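Local coordinates for protein aminopentol aminotransferase (Sphingopyxis macrogoltabida, PDB 6HBS) that transfers the amino group of aminopentol, the hydrolysed form of fumonisin B1, to pyruvate in a pyridoxal-phosphate-dependent step of fumonisin degradation, at residues Tyr58-Gly63 and Ala382-Asp387; Val96-Ala101 and Glu300-Ile305; Ala125-Arg130 and Arg280-Thr285. All coordinates share one frame; numbering follows the deposited sequence.

Contact 1 of 3, residues Tyr58-Gly63 and Ala382-Asp387; sequences YMCAYG and AAHTVD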
ATOM      1  N   TYR A  58      21.710  10.414   5.344  1.00 16.77           N
ATOM      2  CA  TYR A  58      22.081   9.950   4.000  1.00 17.58           C
ATOM      3  C   TYR A  58      21.225   8.748   3.575  1.00 18.09           C
ATOM      4  O   TYR A  58      21.479   8.175   2.529  1.00 18.42           O
ATOM      5  CB  TYR A  58      23.599   9.708   3.878  1.00 18.17           C
ATOM      6  CG  TYR A  58      24.347  11.012   3.900  1.00 17.73           C
ATOM      7  CD1 TYR A  58      24.428  11.789   2.760  1.00 20.16           C
ATOM      8  CD2 TYR A  58      24.830  11.540   5.077  1.00 19.54           C
ATOM      9  CE1 TYR A  58      25.053  13.031   2.771  1.00 21.38           C
ATOM     10  CE2 TYR A  58      25.430  12.792   5.118  1.00 21.83           C
ATOM     11  CZ  TYR A  58      25.579  13.524   3.951  1.00 21.60           C
ATOM     12  OH  TYR A  58      26.153  14.761   3.950  1.00 21.02           O
ATOM     13  N   MET A  59      20.175   8.417   4.333  1.00 18.40           N
ATOM     14  CA  MET A  59      19.184   7.433   3.842  1.00 18.93           C
ATOM     15  C   MET A  59      18.024   8.121   3.121  1.00 17.95           C
ATOM     16  O   MET A  59      17.348   7.502   2.314  1.00 17.81           O
ATOM     17  CB  MET A  59      18.599   6.591   4.970  1.00 18.57           C
ATOM     18  CG  MET A  59      19.579   5.759   5.705  1.00 20.98           C
ATOM     19  SD  MET A  59      20.879   5.097   4.670  1.00 26.30           S
ATOM     20  CE  MET A  59      20.039   3.993   3.556  1.00 23.19           C
ATOM     21  N   CYS A  60      17.798   9.402   3.396  1.00 16.83           N
ATOM     22  CA  CYS A  60      16.611  10.123   2.856  1.00 17.32           C
ATOM     23  C   CYS A  60      15.360   9.226   3.009  1.00 17.21           C
ATOM     24  O   CYS A  60      14.576   9.032   2.082  1.00 16.47           O
ATOM     25  CB  CYS A  60      16.752  10.496   1.393  1.00 17.69           C
ATOM     26  SG  CYS A  60      18.096  11.650   1.028  1.00 18.65           S
ATOM     27  N   ALA A  61      15.191   8.691   4.209  1.00 18.76           N
ATOM     28  CA  ALA A  61      14.013   7.881   4.564  1.00 19.99           C
ATOM     29  C   ALA A  61      13.936   6.617   3.681  1.00 19.90           C
ATOM     30  O   ALA A  61      12.858   6.079   3.469  1.00 18.14           O
ATOM     31  CB  ALA A  61      12.780   8.757   4.434  1.00 19.71           C
ATOM     32  N   TYR A  62      15.094   6.159   3.178  1.00 19.53           N
ATOM     33  CA  TYR A  62      15.275   5.002   2.259  1.00 20.08           C
ATOM     34  C   TYR A  62      14.691   5.311   0.894  1.00 18.79           C
ATOM     35  O   TYR A  62      14.230   4.433   0.212  1.00 19.22           O
ATOM     36  CB  TYR A  62      14.697   3.699   2.833  1.00 22.15           C
ATOM     37  CG  TYR A  62      15.588   3.050   3.851  1.00 20.61           C
ATOM     38  CD1 TYR A  62      15.557   3.415   5.186  1.00 22.51           C
ATOM     39  CD2 TYR A  62      16.466   2.052   3.475  1.00 24.50           C
ATOM     40  CE1 TYR A  62      16.397   2.816   6.117  1.00 22.55           C
ATOM     41  CE2 TYR A  62      17.290   1.421   4.391  1.00 24.45           C
ATOM     42  CZ  TYR A  62      17.250   1.802   5.715  1.00 24.20           C
ATOM     43  OH  TYR A  62      18.083   1.173   6.589  1.00 28.19           O
ATOM     44  N   GLY A  63      14.785   6.589   0.506  1.00 18.18           N
ATOM     45  CA  GLY A  63      14.475   7.069  -0.810  1.00 16.27           C
ATOM     46  C   GLY A  63      13.485   8.229  -0.835  1.00 17.26           C
ATOM     47  O   GLY A  63      13.671   9.171  -1.594  1.00 17.15           O
ATOM     48  N   ALA A 382      17.919  17.154  -2.462  1.00 17.95           N
ATOM     49  CA  ALA A 382      18.170  18.551  -2.838  1.00 19.79           C
ATOM     50  C   ALA A 382      18.257  19.465  -1.604  1.00 20.49           C
ATOM     51  O   ALA A 382      18.652  20.634  -1.774  1.00 22.81           O
ATOM     52  CB  ALA A 382      17.107  19.053  -3.793  1.00 19.14           C
ATOM     53  N   ALA A 383      17.922  18.984  -0.391  1.00 18.45           N
ATOM     54  CA  ALA A 383      18.033  19.789   0.813  1.00 19.44           C
ATOM     55  C   ALA A 383      19.398  19.646   1.490  1.00 20.43           C
ATOM     56  O   ALA A 383      19.660  20.388   2.419  1.00 20.45           O
ATOM     57  CB  ALA A 383      16.949  19.440   1.794  1.00 19.61           C
ATOM     58  N   HIS A 384      20.244  18.696   1.056  1.00 20.39           N
ATOM     59  CA  HIS A 384      21.625  18.622   1.535  1.00 20.29           C
ATOM     60  C   HIS A 384      22.398  19.858   1.027  1.00 22.11           C
ATOM     61  O   HIS A 384      22.471  20.073  -0.144  1.00 25.60           O
ATOM     62  CB  HIS A 384      22.324  17.334   1.099  1.00 20.17           C
ATOM     63  CG  HIS A 384      21.894  16.098   1.826  1.00 18.43           C
ATOM     64  ND1 HIS A 384      20.690  15.460   1.568  1.00 17.98           N
ATOM     65  CD2 HIS A 384      22.466  15.407   2.822  1.00 18.38           C
ATOM     66  CE1 HIS A 384      20.580  14.401   2.337  1.00 18.94           C
ATOM     67  NE2 HIS A 384      21.662  14.333   3.118  1.00 18.93           N
ATOM     68  N   THR A 385      22.961  20.643   1.951  1.00 24.71           N
ATOM     69  CA  THR A 385      23.689  21.896   1.610  1.00 24.62           C
ATOM     70  C   THR A 385      25.205  21.655   1.593  1.00 28.11           C
ATOM     71  O   THR A 385      25.729  20.618   2.052  1.00 23.99           O
ATOM     72  CB  THR A 385      23.367  22.990   2.627  1.00 23.67           C
ATOM     73  OG1 THR A 385      23.871  22.586   3.909  1.00 24.74           O
ATOM     74  CG2 THR A 385      21.880  23.271   2.716  1.00 26.13           C
ATOM     75  N   VAL A 386      25.936  22.653   1.081  1.00 30.14           N
ATOM     76  CA  VAL A 386      27.413  22.606   1.110  1.00 31.67           C
ATOM     77  C   VAL A 386      27.896  22.476   2.554  1.00 26.01           C
ATOM     78  O   VAL A 386      28.801  21.708   2.801  1.00 26.76           O
ATOM     79  CB  VAL A 386      28.039  23.809   0.374  1.00 37.73           C
ATOM     80  CG1 VAL A 386      27.894  23.650  -1.131  1.00 37.18           C
ATOM     81  CG2 VAL A 386      27.452  25.139   0.820  1.00 42.43           C
ATOM     82  N   ASP A 387      27.268  23.192   3.498  1.00 28.91           N
ATOM     83  CA  ASP A 387      27.623  23.096   4.924  1.00 29.85           C
ATOM     84  C   ASP A 387      27.341  21.692   5.464  1.00 28.86           C
ATOM     85  O   ASP A 387      28.099  21.181   6.330  1.00 25.42           O
ATOM     86  CB  ASP A 387      26.876  24.073   5.836  1.00 35.84           C
ATOM     87  CG  ASP A 387      27.540  24.179   7.214  1.00 45.18           C
ATOM     88  OD1 ASP A 387      27.213  23.371   8.131  1.00 49.54           O
ATOM     89  OD2 ASP A 387      28.438  25.031   7.354  1.00 58.79           O
TER
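The imidazole of H384, which lies across the ring of Y58, is pinned through ND1 to S381 OG, an oxygen that also takes a bond from A383 N. Its NE2 makes a weak hydrogen bond to D57 O. In this class-III aminotransferase of PLP fold type I, the contact joins the loop leaving strand 54-57 of the small mixed sheet to the turn that opens helix 386-405. Y58 supplies one face: NE2 of H384 stands 3.6 Å above the phenol plane, displaced toward the rim, and the nearest carbons are H384 CD2 and Y58 CE1, 3.5 Å apart. With centroids of the Y58 and H384 rings 4.8 Å apart and the planes at 38°, the pair is neither a true stack nor a T. The imidazole gets there because CG of H384 stands anti to its carbonyl carbon (chi1 -74°), turning the ring back toward the loop. At the far end of the phenol ring, Y58 OH is hydrogen-bonded to T392 OG1, which ties this loop residue to helix 386-405. That helix starts with a capping box: T385 OG1 caps a backbone N of the first turn, and D388 OD2 accepts from T385 N. On the loop side, C60, A61 and Y62 all have positive phi, a tight left-handed turn closed by G63 N to C60 O at 2.9 Å, and A61 N reaches T89 OG1 of the second subunit. C60 heads this turn, its side chain about 9 Å from that of K258, and directs its sulfur at H384. SG approaches at the imidazole edge, near the ring plane, 3.9 Å from H384 CE1.

Contact 2 of 3, residues Val96-Ala101 and Glu300-Ile305; sequences VNLAEA and ETLRII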
ATOM      1  N   VAL A  96      -6.763  13.233 -12.588  1.00 19.64           N
ATOM      2  CA  VAL A  96      -6.612  13.466 -14.013  1.00 20.28           C
ATOM      3  C   VAL A  96      -5.391  14.358 -14.261  1.00 21.53           C
ATOM      4  O   VAL A  96      -4.586  14.062 -15.162  1.00 22.71           O
ATOM      5  CB  VAL A  96      -7.894  14.033 -14.665  1.00 20.49           C
ATOM      6  CG1 VAL A  96      -7.690  14.271 -16.160  1.00 21.89           C
ATOM      7  CG2 VAL A  96      -9.078  13.114 -14.432  1.00 21.14           C
ATOM      8  N   ASN A  97      -5.243  15.423 -13.473  1.00 21.50           N
ATOM      9  CA  ASN A  97      -4.117  16.347 -13.584  1.00 22.20           C
ATOM     10  C   ASN A  97      -2.795  15.613 -13.312  1.00 20.49           C
ATOM     11  O   ASN A  97      -1.812  15.850 -14.001  1.00 19.58           O
ATOM     12  CB  ASN A  97      -4.267  17.543 -12.651  1.00 22.96           C
ATOM     13  CG  ASN A  97      -5.490  18.354 -13.020  1.00 25.86           C
ATOM     14  OD1 ASN A  97      -6.607  17.903 -12.865  1.00 30.95           O
ATOM     15  ND2 ASN A  97      -5.282  19.511 -13.593  1.00 29.98           N
ATOM     16  N   LEU A  98      -2.786  14.747 -12.300  1.00 18.96           N
ATOM     17  CA  LEU A  98      -1.568  13.994 -11.963  1.00 18.69           C
ATOM     18  C   LEU A  98      -1.199  13.044 -13.114  1.00 19.08           C
ATOM     19  O   LEU A  98      -0.034  13.017 -13.521  1.00 17.17           O
ATOM     20  CB  LEU A  98      -1.756  13.245 -10.647  1.00 18.44           C
ATOM     21  CG  LEU A  98      -0.633  12.290 -10.269  1.00 18.17           C
ATOM     22  CD1 LEU A  98       0.686  13.022 -10.080  1.00 18.09           C
ATOM     23  CD2 LEU A  98      -1.021  11.500  -9.048  1.00 18.61           C
ATOM     24  N   ALA A  99      -2.167  12.299 -13.655  1.00 18.84           N
ATOM     25  CA  ALA A  99      -1.881  11.366 -14.728  1.00 18.91           C
ATOM     26  C   ALA A  99      -1.361  12.125 -15.948  1.00 21.16           C
ATOM     27  O   ALA A  99      -0.428  11.665 -16.596  1.00 20.15           O
ATOM     28  CB  ALA A  99      -3.079  10.532 -15.068  1.00 19.25           C
ATOM     29  N   GLU A 100      -1.957  13.289 -16.246  1.00 21.00           N
ATOM     30  CA  GLU A 100      -1.470  14.140 -17.358  1.00 22.71           C
ATOM     31  C   GLU A 100      -0.018  14.546 -17.107  1.00 22.77           C
ATOM     32  O   GLU A 100       0.815  14.473 -18.003  1.00 22.61           O
ATOM     33  CB  GLU A 100      -2.333  15.385 -17.560  1.00 22.14           C
ATOM     34  CG  GLU A 100      -3.657  15.056 -18.203  1.00 22.84           C
ATOM     35  CD  GLU A 100      -4.719  16.155 -18.188  1.00 23.98           C
ATOM     36  OE1 GLU A 100      -4.588  17.108 -17.382  1.00 24.87           O
ATOM     37  OE2 GLU A 100      -5.678  16.032 -18.979  1.00 23.15           O
ATOM     38  N   ALA A 101       0.276  14.992 -15.893  1.00 22.93           N
ATOM     39  CA  ALA A 101       1.627  15.492 -15.595  1.00 22.37           C
ATOM     40  C   ALA A 101       2.641  14.346 -15.726  1.00 21.93           C
ATOM     41  O   ALA A 101       3.722  14.510 -16.333  1.00 21.97           O
ATOM     42  CB  ALA A 101       1.682  16.136 -14.243  1.00 21.11           C
ATOM     43  N   GLU A 300       2.782  18.593  -7.046  1.00 18.80           N
ATOM     44  CA  GLU A 300       3.687  19.686  -6.725  1.00 20.33           C
ATOM     45  C   GLU A 300       5.160  19.226  -6.773  1.00 21.21           C
ATOM     46  O   GLU A 300       6.019  19.955  -7.219  1.00 18.84           O
ATOM     47  CB  GLU A 300       3.318  20.247  -5.366  1.00 19.64           C
ATOM     48  CG  GLU A 300       4.160  21.426  -4.925  1.00 20.45           C
ATOM     49  CD  GLU A 300       4.034  22.677  -5.774  1.00 24.18           C
ATOM     50  OE1 GLU A 300       3.247  22.693  -6.688  1.00 24.22           O
ATOM     51  OE2 GLU A 300       4.773  23.617  -5.513  1.00 29.65           O
ATOM     52  N   THR A 301       5.447  18.028  -6.255  1.00 19.91           N
ATOM     53  CA  THR A 301       6.767  17.404  -6.379  1.00 18.78           C
ATOM     54  C   THR A 301       7.166  17.286  -7.857  1.00 19.07           C
ATOM     55  O   THR A 301       8.262  17.702  -8.224  1.00 20.52           O
ATOM     56  CB  THR A 301       6.786  16.040  -5.688  1.00 18.41           C
ATOM     57  OG1 THR A 301       6.413  16.191  -4.320  1.00 17.70           O
ATOM     58  CG2 THR A 301       8.142  15.389  -5.796  1.00 18.60           C
ATOM     59  N   LEU A 302       6.281  16.755  -8.715  1.00 18.06           N
ATOM     60  CA  LEU A 302       6.601  16.644 -10.124  1.00 18.84           C
ATOM     61  C   LEU A 302       6.850  18.038 -10.745  1.00 20.99           C
ATOM     62  O   LEU A 302       7.712  18.151 -11.626  1.00 18.43           O
ATOM     63  CB  LEU A 302       5.503  15.918 -10.896  1.00 18.63           C
ATOM     64  CG  LEU A 302       5.289  14.434 -10.581  1.00 18.71           C
ATOM     65  CD1 LEU A 302       4.087  13.898 -11.349  1.00 19.92           C
ATOM     66  CD2 LEU A 302       6.538  13.597 -10.856  1.00 17.90           C
ATOM     67  N   ARG A 303       6.115  19.079 -10.313  1.00 19.91           N
ATOM     68  CA  ARG A 303       6.334  20.437 -10.851  1.00 21.72           C
ATOM     69  C   ARG A 303       7.761  20.901 -10.497  1.00 19.40           C
ATOM     70  O   ARG A 303       8.491  21.448 -11.320  1.00 20.23           O
ATOM     71  CB  ARG A 303       5.268  21.434 -10.355  1.00 23.20           C
ATOM     72  CG  ARG A 303       5.426  22.852 -10.914  1.00 24.06           C
ATOM     73  CD  ARG A 303       4.781  23.966 -10.104  1.00 27.11           C
ATOM     74  NE  ARG A 303       5.251  24.093  -8.719  1.00 28.08           N
ATOM     75  CZ  ARG A 303       6.392  24.648  -8.350  1.00 26.89           C
ATOM     76  NH1 ARG A 303       7.238  25.099  -9.260  1.00 32.66           N
ATOM     77  NH2 ARG A 303       6.700  24.738  -7.073  1.00 29.78           N
ATOM     78  N   ILE A 304       8.147  20.715  -9.245  1.00 19.20           N
ATOM     79  CA  ILE A 304       9.449  21.080  -8.792  1.00 19.62           C
ATOM     80  C   ILE A 304      10.533  20.313  -9.571  1.00 22.13           C
ATOM     81  O   ILE A 304      11.573  20.896  -9.910  1.00 22.21           O
ATOM     82  CB  ILE A 304       9.550  20.897  -7.281  1.00 19.73           C
ATOM     83  CG1 ILE A 304       8.643  21.905  -6.566  1.00 20.69           C
ATOM     84  CG2 ILE A 304      10.988  20.990  -6.805  1.00 19.10           C
ATOM     85  CD1 ILE A 304       8.561  21.717  -5.111  1.00 22.22           C
ATOM     86  N   ILE A 305      10.278  19.039  -9.893  1.00 20.39           N
ATOM     87  CA  ILE A 305      11.227  18.219 -10.637  1.00 19.91           C
ATOM     88  C   ILE A 305      11.415  18.831 -12.028  1.00 21.71           C
ATOM     89  O   ILE A 305      12.530  18.917 -12.513  1.00 20.84           O
ATOM     90  CB  ILE A 305      10.776  16.740 -10.690  1.00 18.36           C
ATOM     91  CG1 ILE A 305      10.953  16.040  -9.336  1.00 17.30           C
ATOM     92  CG2 ILE A 305      11.423  15.983 -11.834  1.00 17.48           C
ATOM     93  CD1 ILE A 305      10.306  14.649  -9.266  1.00 18.90           C
TER
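L98 and L302 meet through methyl groups, and the flat groups are set on another flank of helix 292-307: the guanidinium of R303 has the carboxylate of E300 at its edge, in plane, gripped side-on by two nitrogens. R303 NE reaches E300 OE1 at 3.2 Å and R303 NH2 reaches E300 OE2 at 2.7 Å, both nearly straight. The carboxylate is tipped rather than coplanar, since the donors come in 41° and 43° out of its plane. One turn on, E307 OE1 forms a salt bridge with R303 NH1, so the guanidinium is fixed in rotation from two sides and its charge is probably well balanced. Facing helix 94-105 instead is L302. With chi2 at 175° its CD1 stands anti to CA, which extends the side chain and brings this methyl to the other helix. There L302 CD1 lies 3.7 Å from L98 CD1, the two side chains crossing at about a right angle, and 4.4 Å from A101 CB. L98, A101, F102 and M105, spaced i, i+3, i+4 and i+7, form the hole of a knobs-into-holes contact with L302 as knob. It packs two helices of the PLP-binding fold against each other. L98 sits in turn among M295, A298, I299 and L302, the reciprocal knob. The small side chain of A101 is consistent with the close approach of the helices, its CA being 7.5 Å from L302 CA. On a different side of helix 94-105, E100 OE1 forms a salt bridge with R13 of the second subunit.

Contact 3 of 3, residues Ala125-Arg130 and Arg280-Thr285; sequences AMVLAR and RDIFVT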
ATOM      1  N   ALA A 125       2.527  -4.741 -12.830  1.00 17.11           N
ATOM      2  CA  ALA A 125       3.263  -4.901 -14.086  1.00 17.89           C
ATOM      3  C   ALA A 125       3.359  -6.389 -14.466  1.00 17.54           C
ATOM      4  O   ALA A 125       3.193  -6.751 -15.639  1.00 18.28           O
ATOM      5  CB  ALA A 125       4.634  -4.264 -13.969  1.00 18.16           C
ATOM      6  N   MET A 126       3.601  -7.240 -13.471  1.00 18.37           N
ATOM      7  CA  MET A 126       3.765  -8.712 -13.669  1.00 20.38           C
ATOM      8  C   MET A 126       2.458  -9.306 -14.228  1.00 20.59           C
ATOM      9  O   MET A 126       2.472 -10.015 -15.248  1.00 20.20           O
ATOM     10  CB  MET A 126       4.129  -9.391 -12.355  1.00 22.11           C
ATOM     11  CG  MET A 126       4.083 -10.899 -12.412  1.00 25.13           C
ATOM     12  SD  MET A 126       4.500 -11.590 -10.834  1.00 29.52           S
ATOM     13  CE  MET A 126       2.915 -11.476 -10.006  1.00 28.48           C
ATOM     14  N   VAL A 127       1.325  -8.990 -13.583  1.00 18.14           N
ATOM     15  CA  VAL A 127       0.019  -9.480 -13.987  1.00 18.88           C
ATOM     16  C   VAL A 127      -0.371  -8.915 -15.364  1.00 19.26           C
ATOM     17  O   VAL A 127      -0.817  -9.679 -16.240  1.00 19.73           O
ATOM     18  CB  VAL A 127      -1.032  -9.202 -12.899  1.00 20.65           C
ATOM     19  CG1 VAL A 127      -2.435  -9.560 -13.371  1.00 22.85           C
ATOM     20  CG2 VAL A 127      -0.705  -9.944 -11.624  1.00 20.93           C
ATOM     21  N   LEU A 128      -0.183  -7.607 -15.579  1.00 19.21           N
ATOM     22  CA  LEU A 128      -0.417  -6.970 -16.871  1.00 18.71           C
ATOM     23  C   LEU A 128       0.327  -7.734 -17.980  1.00 19.51           C
ATOM     24  O   LEU A 128      -0.262  -8.022 -19.013  1.00 19.97           O
ATOM     25  CB  LEU A 128       0.033  -5.511 -16.825  1.00 19.27           C
ATOM     26  CG  LEU A 128      -0.464  -4.586 -17.932  1.00 22.31           C
ATOM     27  CD1 LEU A 128      -0.358  -3.128 -17.474  1.00 23.01           C
ATOM     28  CD2 LEU A 128       0.328  -4.729 -19.223  1.00 23.21           C
ATOM     29  N   ALA A 129       1.624  -8.004 -17.776  1.00 19.03           N
ATOM     30  CA  ALA A 129       2.452  -8.612 -18.823  1.00 19.29           C
ATOM     31  C   ALA A 129       1.932 -10.010 -19.199  1.00 19.13           C
ATOM     32  O   ALA A 129       1.908 -10.343 -20.391  1.00 20.34           O
ATOM     33  CB  ALA A 129       3.899  -8.638 -18.411  1.00 19.37           C
ATOM     34  N   ARG A 130       1.490 -10.793 -18.210  1.00 19.45           N
ATOM     35  CA  ARG A 130       0.923 -12.095 -18.435  1.00 19.53           C
ATOM     36  C   ARG A 130      -0.399 -11.961 -19.205  1.00 22.78           C
ATOM     37  O   ARG A 130      -0.608 -12.700 -20.165  1.00 21.39           O
ATOM     38  CB  ARG A 130       0.756 -12.833 -17.107  1.00 20.60           C
ATOM     39  CG  ARG A 130       2.069 -13.247 -16.473  1.00 20.93           C
ATOM     40  CD  ARG A 130       1.921 -13.889 -15.105  1.00 21.21           C
ATOM     41  NE  ARG A 130       3.178 -14.561 -14.787  1.00 21.38           N
ATOM     42  CZ  ARG A 130       3.570 -14.889 -13.568  1.00 22.82           C
ATOM     43  NH1 ARG A 130       2.810 -14.580 -12.520  1.00 20.67           N
ATOM     44  NH2 ARG A 130       4.721 -15.533 -13.410  1.00 20.74           N
ATOM     45  N   ARG A 280      -6.445  -2.575 -18.835  1.00 26.31           N
ATOM     46  CA  ARG A 280      -7.910  -2.518 -18.568  1.00 27.98           C
ATOM     47  C   ARG A 280      -8.490  -3.877 -18.167  1.00 28.32           C
ATOM     48  O   ARG A 280      -9.503  -3.927 -17.459  1.00 25.66           O
ATOM     49  CB  ARG A 280      -8.640  -1.965 -19.786  1.00 30.24           C
ATOM     50  CG  ARG A 280      -8.239  -0.541 -20.129  1.00 32.98           C
ATOM     51  CD  ARG A 280      -8.827  -0.128 -21.459  1.00 36.73           C
ATOM     52  NE  ARG A 280     -10.265   0.021 -21.357  1.00 40.36           N
ATOM     53  CZ  ARG A 280     -11.060   0.291 -22.387  1.00 45.62           C
ATOM     54  NH1 ARG A 280     -10.554   0.315 -23.608  1.00 48.60           N
ATOM     55  NH2 ARG A 280     -12.352   0.498 -22.194  1.00 46.45           N
ATOM     56  N   ASP A 281      -7.896  -4.972 -18.655  1.00 27.80           N
ATOM     57  CA  ASP A 281      -8.452  -6.308 -18.465  1.00 29.36           C
ATOM     58  C   ASP A 281      -8.157  -6.823 -17.064  1.00 26.01           C
ATOM     59  O   ASP A 281      -8.934  -7.565 -16.512  1.00 25.52           O
ATOM     60  CB  ASP A 281      -7.901  -7.342 -19.461  1.00 35.27           C
ATOM     61  CG  ASP A 281      -8.382  -7.195 -20.899  1.00 41.86           C
ATOM     62  OD1 ASP A 281      -9.378  -6.475 -21.135  1.00 47.25           O
ATOM     63  OD2 ASP A 281      -7.730  -7.776 -21.784  1.00 51.33           O
ATOM     64  N   ILE A 282      -6.994  -6.477 -16.513  1.00 22.75           N
ATOM     65  CA  ILE A 282      -6.619  -6.963 -15.175  1.00 23.39           C
ATOM     66  C   ILE A 282      -7.461  -6.234 -14.124  1.00 21.69           C
ATOM     67  O   ILE A 282      -7.992  -5.179 -14.388  1.00 24.54           O
ATOM     68  CB  ILE A 282      -5.104  -6.787 -14.895  1.00 22.34           C
ATOM     69  CG1 ILE A 282      -4.684  -5.307 -14.896  1.00 22.46           C
ATOM     70  CG2 ILE A 282      -4.297  -7.638 -15.851  1.00 23.12           C
ATOM     71  CD1 ILE A 282      -3.237  -5.075 -14.529  1.00 24.02           C
ATOM     72  N   PHE A 283      -7.552  -6.836 -12.940  1.00 22.51           N
ATOM     73  CA  PHE A 283      -8.254  -6.224 -11.790  1.00 23.14           C
ATOM     74  C   PHE A 283      -7.256  -6.001 -10.656  1.00 20.59           C
ATOM     75  O   PHE A 283      -6.816  -6.948  -9.980  1.00 21.07           O
ATOM     76  CB  PHE A 283      -9.434  -7.057 -11.275  1.00 23.70           C
ATOM     77  CG  PHE A 283     -10.228  -6.315 -10.222  1.00 26.05           C
ATOM     78  CD1 PHE A 283     -11.036  -5.238 -10.581  1.00 30.37           C
ATOM     79  CD2 PHE A 283     -10.071  -6.605  -8.874  1.00 25.41           C
ATOM     80  CE1 PHE A 283     -11.729  -4.513  -9.618  1.00 30.85           C
ATOM     81  CE2 PHE A 283     -10.780  -5.895  -7.913  1.00 26.65           C
ATOM     82  CZ  PHE A 283     -11.600  -4.854  -8.286  1.00 28.97           C
ATOM     83  N   VAL A 284      -6.956  -4.721 -10.441  1.00 19.30           N
ATOM     84  CA  VAL A 284      -6.069  -4.277  -9.389  1.00 19.64           C
ATOM     85  C   VAL A 284      -6.734  -3.045  -8.756  1.00 19.53           C
ATOM     86  O   VAL A 284      -7.327  -2.214  -9.447  1.00 20.86           O
ATOM     87  CB  VAL A 284      -4.649  -3.999  -9.916  1.00 20.03           C
ATOM     88  CG1 VAL A 284      -3.985  -5.247 -10.495  1.00 20.10           C
ATOM     89  CG2 VAL A 284      -4.629  -2.862 -10.927  1.00 20.94           C
ATOM     90  N   THR A 285      -6.709  -2.987  -7.429  1.00 20.47           N
ATOM     91  CA  THR A 285      -7.319  -1.868  -6.712  1.00 19.57           C
ATOM     92  C   THR A 285      -6.783  -1.853  -5.287  1.00 18.87           C
ATOM     93  O   THR A 285      -6.202  -2.842  -4.821  1.00 21.58           O
ATOM     94  CB  THR A 285      -8.847  -2.021  -6.714  1.00 19.46           C
ATOM     95  OG1 THR A 285      -9.481  -0.767  -6.447  1.00 21.17           O
ATOM     96  CG2 THR A 285      -9.332  -3.091  -5.751  1.00 19.30           C
TER
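Helix 118-133 of the large PLP-binding domain, whose first residues G118 and S119 line the cofactor pocket, receives I282 further along, on the face made by T124, V127, L128 and A131. I282 is the residue with which the chain leaves helix 276-281, and its two branches part over the helix. CG2 meets V127 CG1 at 3.6 Å, while CD1 goes to L128, 4.0 Å from L128 CB and 4.1 Å from L128 N. This split follows from chi1 of 63°, which wedges CG1 of I282 between its own N and carbonyl carbon. T124 and A131 also touch I282, one turn before and after. With an alanine in place of I282, CG2 and the CD1 arm are gone, which would probably open a gap over V127 and L128 and leave L128 CB without the methyl that meets it. On another face of helix 118-133, A125 and A129 lie against strands 189-194 and 226-230 of the seven-stranded sheet, while F283 O is hydrogen-bonded to T153 of the second subunit. V127 meets I282 obliquely, its CG1 also 4.1 Å from I282 CB.

Overall arrangement
All three contacts are buried, yet each is also within reach of the second subunit. Contacts 2 and 3 are nested in the long chain loop closed by contact 1, and contact 3 lies within the loop closed by contact 2; helices 276-281 and 292-307 follow each other. Their chemistry differs. Contact 1, beside the small sheet, relies on rings, a sulfur and hydrogen bonds made outside the pair, whereas contacts 2 and 3 meet through aliphatic groups alone: helix to helix in one, chain leaving a helix to helix in the other. Contacts 1 and 3 stand on opposite sides of the chain's centre, their own centres about 35 Å apart.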